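Long-range contacts in putative oxygenase (Streptomyces viridochromogenes Tue57, PDB 4XAA), which is probably an iron- and 2-oxoglutarate-dependent dioxygenase of the phytanoyl-CoA dioxygenase family, acting in orthosomycin antibiotic biosynthesis: residues 109-114 against 208-213; 140-145 against 186-191. All blocks are in the same frame, centred on the assembly; numbering follows the deposited sequence.

Contact 1: residues 109-114 against 208-213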
loop_
_atom_site.group_PDB
_atom_site.type_symbol
_atom_site.label_atom_id
_atom_site.label_comp_id
_atom_site.label_asym_id
_atom_site.label_seq_id
_atom_site.Cartn_x
_atom_site.Cartn_y
_atom_site.Cartn_z
ATOM N N TYR A 109 -4.819 -4.862 7.604
ATOM C CA TYR A 109 -4.634 -5.515 6.328
ATOM C C TYR A 109 -5.656 -4.964 5.366
ATOM O O TYR A 109 -6.845 -4.953 5.672
ATOM C CB TYR A 109 -4.822 -7.032 6.444
ATOM C CG TYR A 109 -4.008 -7.741 7.507
ATOM C CD1 TYR A 109 -4.345 -7.643 8.848
ATOM C CD2 TYR A 109 -2.936 -8.554 7.160
ATOM C CE1 TYR A 109 -3.621 -8.301 9.824
ATOM C CE2 TYR A 109 -2.205 -9.231 8.128
ATOM C CZ TYR A 109 -2.551 -9.104 9.462
ATOM O OH TYR A 109 -1.842 -9.771 10.440
ATOM N N ALA A 110 -5.220 -4.542 4.191
ATOM C CA ALA A 110 -6.171 -4.040 3.219
ATOM C C ALA A 110 -5.767 -4.387 1.807
ATOM O O ALA A 110 -4.583 -4.492 1.480
ATOM C CB ALA A 110 -6.345 -2.502 3.364
ATOM N N LEU A 111 -6.772 -4.562 0.966
ATOM C CA LEU A 111 -6.555 -4.591 -0.465
ATOM C C LEU A 111 -7.003 -3.251 -1.047
ATOM O O LEU A 111 -8.181 -2.890 -0.969
ATOM C CB LEU A 111 -7.317 -5.750 -1.101
ATOM C CG LEU A 111 -7.244 -5.978 -2.610
ATOM C CD1 LEU A 111 -5.865 -6.433 -3.068
ATOM C CD2 LEU A 111 -8.302 -6.979 -3.036
ATOM N N VAL A 112 -6.054 -2.499 -1.596
ATOM C CA VAL A 112 -6.393 -1.290 -2.321
ATOM C C VAL A 112 -6.245 -1.550 -3.822
ATOM O O VAL A 112 -5.452 -2.406 -4.262
ATOM C CB VAL A 112 -5.541 -0.102 -1.870
ATOM C CG1 VAL A 112 -5.353 -0.165 -0.360
ATOM C CG2 VAL A 112 -4.208 -0.111 -2.564
ATOM N N LEU A 113 -7.053 -0.820 -4.591
ATOM C CA LEU A 113 -7.371 -1.184 -5.966
ATOM C C LEU A 113 -7.547 0.006 -6.851
ATOM O O LEU A 113 -8.229 0.966 -6.470
ATOM C CB LEU A 113 -8.681 -1.971 -6.039
ATOM C CG LEU A 113 -8.904 -3.056 -5.015
ATOM C CD1 LEU A 113 -10.339 -3.412 -5.009
ATOM C CD2 LEU A 113 -8.057 -4.219 -5.452
ATOM N N LYS A 114 -6.980 -0.091 -8.049
ATOM C CA LYS A 114 -7.314 0.799 -9.146
ATOM C C LYS A 114 -8.005 -0.006 -10.235
ATOM O O LYS A 114 -7.342 -0.762 -10.936
ATOM C CB LYS A 114 -6.065 1.471 -9.709
ATOM C CG LYS A 114 -5.210 2.202 -8.691
ATOM C CD LYS A 114 -5.898 3.455 -8.143
ATOM C CE LYS A 114 -4.990 4.151 -7.127
ATOM N NZ LYS A 114 -5.323 5.588 -6.974
ATOM N N ARG A 208 -3.446 -3.570 -8.308
ATOM C CA ARG A 208 -3.882 -4.235 -7.101
ATOM C C ARG A 208 -2.726 -4.333 -6.128
ATOM O O ARG A 208 -1.634 -4.751 -6.491
ATOM C CB ARG A 208 -4.423 -5.627 -7.407
ATOM C CG ARG A 208 -5.406 -5.703 -8.565
ATOM C CD ARG A 208 -5.844 -7.137 -8.739
ATOM N NE ARG A 208 -6.342 -7.472 -10.069
ATOM C CZ ARG A 208 -5.567 -7.701 -11.122
ATOM N NH1 ARG A 208 -4.255 -7.583 -11.017
ATOM N NH2 ARG A 208 -6.110 -8.028 -12.287
ATOM N N THR A 209 -2.982 -3.961 -4.881
ATOM C CA THR A 209 -1.954 -3.901 -3.862
ATOM C C THR A 209 -2.511 -4.444 -2.554
ATOM O O THR A 209 -3.651 -4.163 -2.203
ATOM C CB THR A 209 -1.455 -2.444 -3.675
ATOM O OG1 THR A 209 -0.871 -1.988 -4.897
ATOM C CG2 THR A 209 -0.422 -2.339 -2.580
ATOM N N ILE A 210 -1.721 -5.244 -1.852
ATOM C CA ILE A 210 -2.046 -5.625 -0.482
ATOM C C ILE A 210 -1.223 -4.767 0.472
ATOM O O ILE A 210 -0.004 -4.873 0.501
ATOM C CB ILE A 210 -1.776 -7.136 -0.216
ATOM C CG1 ILE A 210 -2.754 -7.996 -1.010
ATOM C CG2 ILE A 210 -1.891 -7.470 1.258
ATOM C CD1 ILE A 210 -2.430 -9.459 -0.969
ATOM N N VAL A 211 -1.892 -3.905 1.229
ATOM C CA VAL A 211 -1.234 -3.065 2.232
ATOM C C VAL A 211 -1.433 -3.633 3.644
ATOM O O VAL A 211 -2.574 -3.825 4.114
ATOM C CB VAL A 211 -1.765 -1.606 2.209
ATOM C CG1 VAL A 211 -0.933 -0.706 3.116
ATOM C CG2 VAL A 211 -1.772 -1.066 0.806
ATOM N N ILE A 212 -0.319 -3.900 4.313
ATOM C CA ILE A 212 -0.334 -4.406 5.672
ATOM C C ILE A 212 0.420 -3.412 6.538
ATOM O O ILE A 212 1.507 -2.962 6.194
ATOM C CB ILE A 212 0.291 -5.844 5.764
ATOM C CG1 ILE A 212 -0.447 -6.816 4.843
ATOM C CG2 ILE A 212 0.261 -6.389 7.180
ATOM C CD1 ILE A 212 -0.012 -8.275 5.015
ATOM N N GLU A 213 -0.166 -3.025 7.656
ATOM C CA GLU A 213 0.534 -2.101 8.529
ATOM C C GLU A 213 1.223 -2.848 9.660
ATOM O O GLU A 213 0.602 -3.671 10.319
ATOM C CB GLU A 213 -0.427 -1.064 9.084
ATOM C CG GLU A 213 0.221 -0.081 10.026
ATOM C CD GLU A 213 -0.744 0.998 10.469
ATOM O OE1 GLU A 213 -1.206 1.774 9.600
ATOM O OE2 GLU A 213 -1.049 1.065 11.678
#
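With CG of Tyr-109 anti to its carbonyl carbon (chi1 -53°) and CG1 of Ile-212 likewise (chi1 -57°), the phenol ring and the isoleucine meet across the strands. Tyr-109 CD2 lies 3.6 Å from Ile-212 CD1, the side chains crossing obliquely. CG2 of Ile-212 touches the same part of the ring. Leu-111 turns the other way, with CG opposite the backbone N (chi1 180°). Together with chi2 this puts Leu-111 CD1 3.3 Å from Thr-209 O. It also packs on CG1 of Ile-210. Leu-111, Ile-210, Leu-113 and Arg-208 share this face with the Tyr-109 pair, and helix 29-47 packs on those four residues. The guanidinium group of Arg-208 leads away from strand 109-114 to Asp-144.

Ala-110, Val-112, Thr-209 and Val-211 lie on the other face. Val-112 CG2 runs alongside Thr-209 and meets its CB at 3.8 Å. CG1 of Val-112 meets CG2 of Val-211 at 3.9 Å. The side chain of Val-211 is about 7 Å from the nickel ion.

Two pairs of reciprocal backbone bonds hold the strands. Ala-110 N gives to Val-211 O at 2.7 Å, and Val-211 N returns a bond to Ala-110 O. Val-112 and Thr-209 do the same, at 3.0 Å from Val-112 N to Thr-209 O. This is a regular antiparallel ladder between strands of the major sheet in a double-stranded beta-helix, the cupin-type fold.

Contact 2: residues 140-145 against 186-191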
loop_
_atom_site.group_PDB
_atom_site.type_symbol
_atom_site.label_atom_id
_atom_site.label_comp_id
_atom_site.label_asym_id
_atom_site.label_seq_id
_atom_site.Cartn_x
_atom_site.Cartn_y
_atom_site.Cartn_z
ATOM N N SER A 140 3.486 -2.495 1.139
ATOM C CA SER A 140 2.614 -2.571 -0.013
ATOM C C SER A 140 3.129 -3.663 -0.915
ATOM O O SER A 140 4.165 -3.508 -1.566
ATOM C CB SER A 140 2.552 -1.231 -0.751
ATOM O OG SER A 140 2.116 -0.191 0.115
ATOM N N ILE A 141 2.416 -4.781 -0.922
ATOM C CA ILE A 141 2.747 -5.888 -1.800
ATOM C C ILE A 141 2.038 -5.690 -3.127
ATOM O O ILE A 141 0.825 -5.842 -3.226
ATOM C CB ILE A 141 2.352 -7.255 -1.202
ATOM C CG1 ILE A 141 2.884 -7.398 0.225
ATOM C CG2 ILE A 141 2.879 -8.368 -2.079
ATOM C CD1 ILE A 141 2.251 -8.554 0.984
ATOM N N CYS A 142 2.817 -5.352 -4.143
ATOM C CA CYS A 142 2.300 -5.049 -5.469
ATOM C C CYS A 142 1.996 -6.305 -6.271
ATOM O O CYS A 142 2.873 -7.140 -6.500
ATOM C CB CYS A 142 3.309 -4.165 -6.191
ATOM S SG CYS A 142 3.787 -2.816 -5.083
ATOM N N LEU A 143 0.746 -6.455 -6.677
ATOM C CA LEU A 143 0.343 -7.649 -7.401
ATOM C C LEU A 143 0.277 -7.280 -8.873
ATOM O O LEU A 143 -0.029 -8.104 -9.723
ATOM C CB LEU A 143 -1.001 -8.187 -6.887
ATOM C CG LEU A 143 -1.204 -8.269 -5.366
ATOM C CD1 LEU A 143 -2.639 -8.662 -5.036
ATOM C CD2 LEU A 143 -0.229 -9.243 -4.722
ATOM N N ASP A 144 0.588 -6.023 -9.164
ATOM C CA ASP A 144 0.690 -5.554 -10.535
ATOM C C ASP A 144 1.909 -4.646 -10.772
ATOM O O ASP A 144 2.475 -4.072 -9.828
ATOM C CB ASP A 144 -0.586 -4.817 -10.925
ATOM C CG ASP A 144 -1.782 -5.734 -10.989
ATOM O OD1 ASP A 144 -1.824 -6.570 -11.910
ATOM O OD2 ASP A 144 -2.680 -5.630 -10.126
ATOM N N ASP A 145 2.327 -4.573 -12.034
ATOM C CA ASP A 145 3.173 -3.491 -12.532
ATOM C C ASP A 145 2.435 -2.168 -12.355
ATOM O O ASP A 145 1.292 -2.043 -12.768
ATOM C CB ASP A 145 3.503 -3.687 -14.012
ATOM C CG ASP A 145 4.520 -4.788 -14.254
ATOM O OD1 ASP A 145 4.628 -5.698 -13.414
ATOM O OD2 ASP A 145 5.217 -4.742 -15.292
ATOM N N ASP A 186 7.078 -6.645 -6.122
ATOM C CA ASP A 186 7.762 -5.649 -5.308
ATOM C C ASP A 186 7.013 -5.395 -4.011
ATOM O O ASP A 186 5.798 -5.474 -3.952
ATOM C CB ASP A 186 7.927 -4.341 -6.068
ATOM C CG ASP A 186 8.956 -4.439 -7.172
ATOM O OD1 ASP A 186 9.695 -5.453 -7.221
ATOM O OD2 ASP A 186 9.034 -3.493 -7.979
ATOM N N VAL A 187 7.760 -5.117 -2.961
ATOM C CA VAL A 187 7.171 -4.694 -1.714
ATOM C C VAL A 187 7.697 -3.308 -1.393
ATOM O O VAL A 187 8.900 -3.120 -1.217
ATOM C CB VAL A 187 7.488 -5.658 -0.570
ATOM C CG1 VAL A 187 6.973 -5.104 0.737
ATOM C CG2 VAL A 187 6.874 -7.020 -0.859
ATOM N N VAL A 188 6.796 -2.333 -1.366
ATOM C CA VAL A 188 7.144 -0.976 -0.998
ATOM C C VAL A 188 6.893 -0.837 0.478
ATOM O O VAL A 188 5.882 -1.315 0.979
ATOM C CB VAL A 188 6.319 0.043 -1.766
ATOM C CG1 VAL A 188 6.710 1.468 -1.371
ATOM C CG2 VAL A 188 6.497 -0.188 -3.247
ATOM N N VAL A 189 7.814 -0.205 1.187
ATOM C CA VAL A 189 7.581 0.051 2.588
ATOM C C VAL A 189 7.637 1.559 2.825
ATOM O O VAL A 189 8.562 2.233 2.391
ATOM C CB VAL A 189 8.589 -0.731 3.452
ATOM C CG1 VAL A 189 9.824 -1.012 2.661
ATOM C CG2 VAL A 189 8.904 -0.022 4.750
ATOM N N HIS A 190 6.604 2.102 3.454
ATOM C CA HIS A 190 6.612 3.529 3.707
ATOM C C HIS A 190 6.155 3.838 5.109
ATOM O O HIS A 190 5.327 3.133 5.707
ATOM C CB HIS A 190 5.775 4.286 2.666
ATOM C CG HIS A 190 4.302 4.042 2.744
ATOM N ND1 HIS A 190 3.680 3.018 2.064
ATOM C CD2 HIS A 190 3.315 4.723 3.380
ATOM C CE1 HIS A 190 2.379 3.060 2.298
ATOM N NE2 HIS A 190 2.132 4.087 3.093
ATOM N N ASP A 191 6.754 4.888 5.649
ATOM C CA ASP A 191 6.468 5.324 7.002
ATOM C C ASP A 191 5.023 5.850 7.052
ATOM O O ASP A 191 4.564 6.471 6.102
ATOM C CB ASP A 191 7.492 6.382 7.416
ATOM C CG ASP A 191 7.483 6.657 8.894
ATOM O OD1 ASP A 191 6.388 6.969 9.416
ATOM O OD2 ASP A 191 8.564 6.561 9.531
HETATM O O HOH W 1 4.321 0.750 1.006
#
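Ser-140 lays its CB against Val-188, 4.1 Å from Val-188 CB, and points OG along the strand pair toward the edge of the His-190 imidazole. Ser-140 OG lies close to the ring plane, 3.9 Å from His-190 CE1. A water links the two side chains. It is 2.6 Å from Ser-140 OG and also hydrogen-bonds His-190 ND1, which it meets in the ring plane. The same water donates a weak bond to Val-188 O. Val-188 O also takes the backbone bond from Ser-140 N, 2.7 Å long and almost straight (177° at the hydrogen). Val-188 N returns a bond to Ser-140 O.

His-190 has CG between its backbone N and carbonyl carbon (chi1 68°), which turns the ring toward Ser-140. Its other nitrogen, NE2, hydrogen-bonds Asp-127, a ligand of the nickel. The ring also meets that of His-196, another ligand. The water and Asp-127 therefore hold both ring nitrogens and would fix the ring's rotation.

Farther along, Cys-142 N bonds to Asp-186 O at 3.0 Å. SG of Cys-142 packs against Val-188 CG2 at 4.2 Å. On the opposite face, Ile-141 CG1 and Val-187 CG2 lie side by side 4.2 Å apart, beneath helices 29-47 and 90-100. Asp-186 turns its carboxylate to Ser-183 N and Asn-22. The antiparallel pair belongs to the major sheet of the double-stranded beta-helix, and His-190 forms part of the second shell of the His-Asp-His metal site.

How the contacts relate
The centres of contacts 1 and 2 lie about 9 Å apart in one antiparallel sheet. Its strands run in the order 186-191, 136-142, 207-215, 105-114, so the two contacts take up four consecutive strands. Strands 136-142 and 207-215 join them: Ile-141 N probably bonds to Ile-210 O, and Thr-209 CG2 packs on Ser-140 CB. The salt bridge from Arg-208 NH1 to Asp-144 OD2, 2.7 Å long, adds a side-chain tie. In sequence, both segments of contact 2 fall between those of contact 1. Helix 29-47 packs against one side of both contacts. Val-211 and His-190 lie toward the nickel site, so this sheet backs the metal centre.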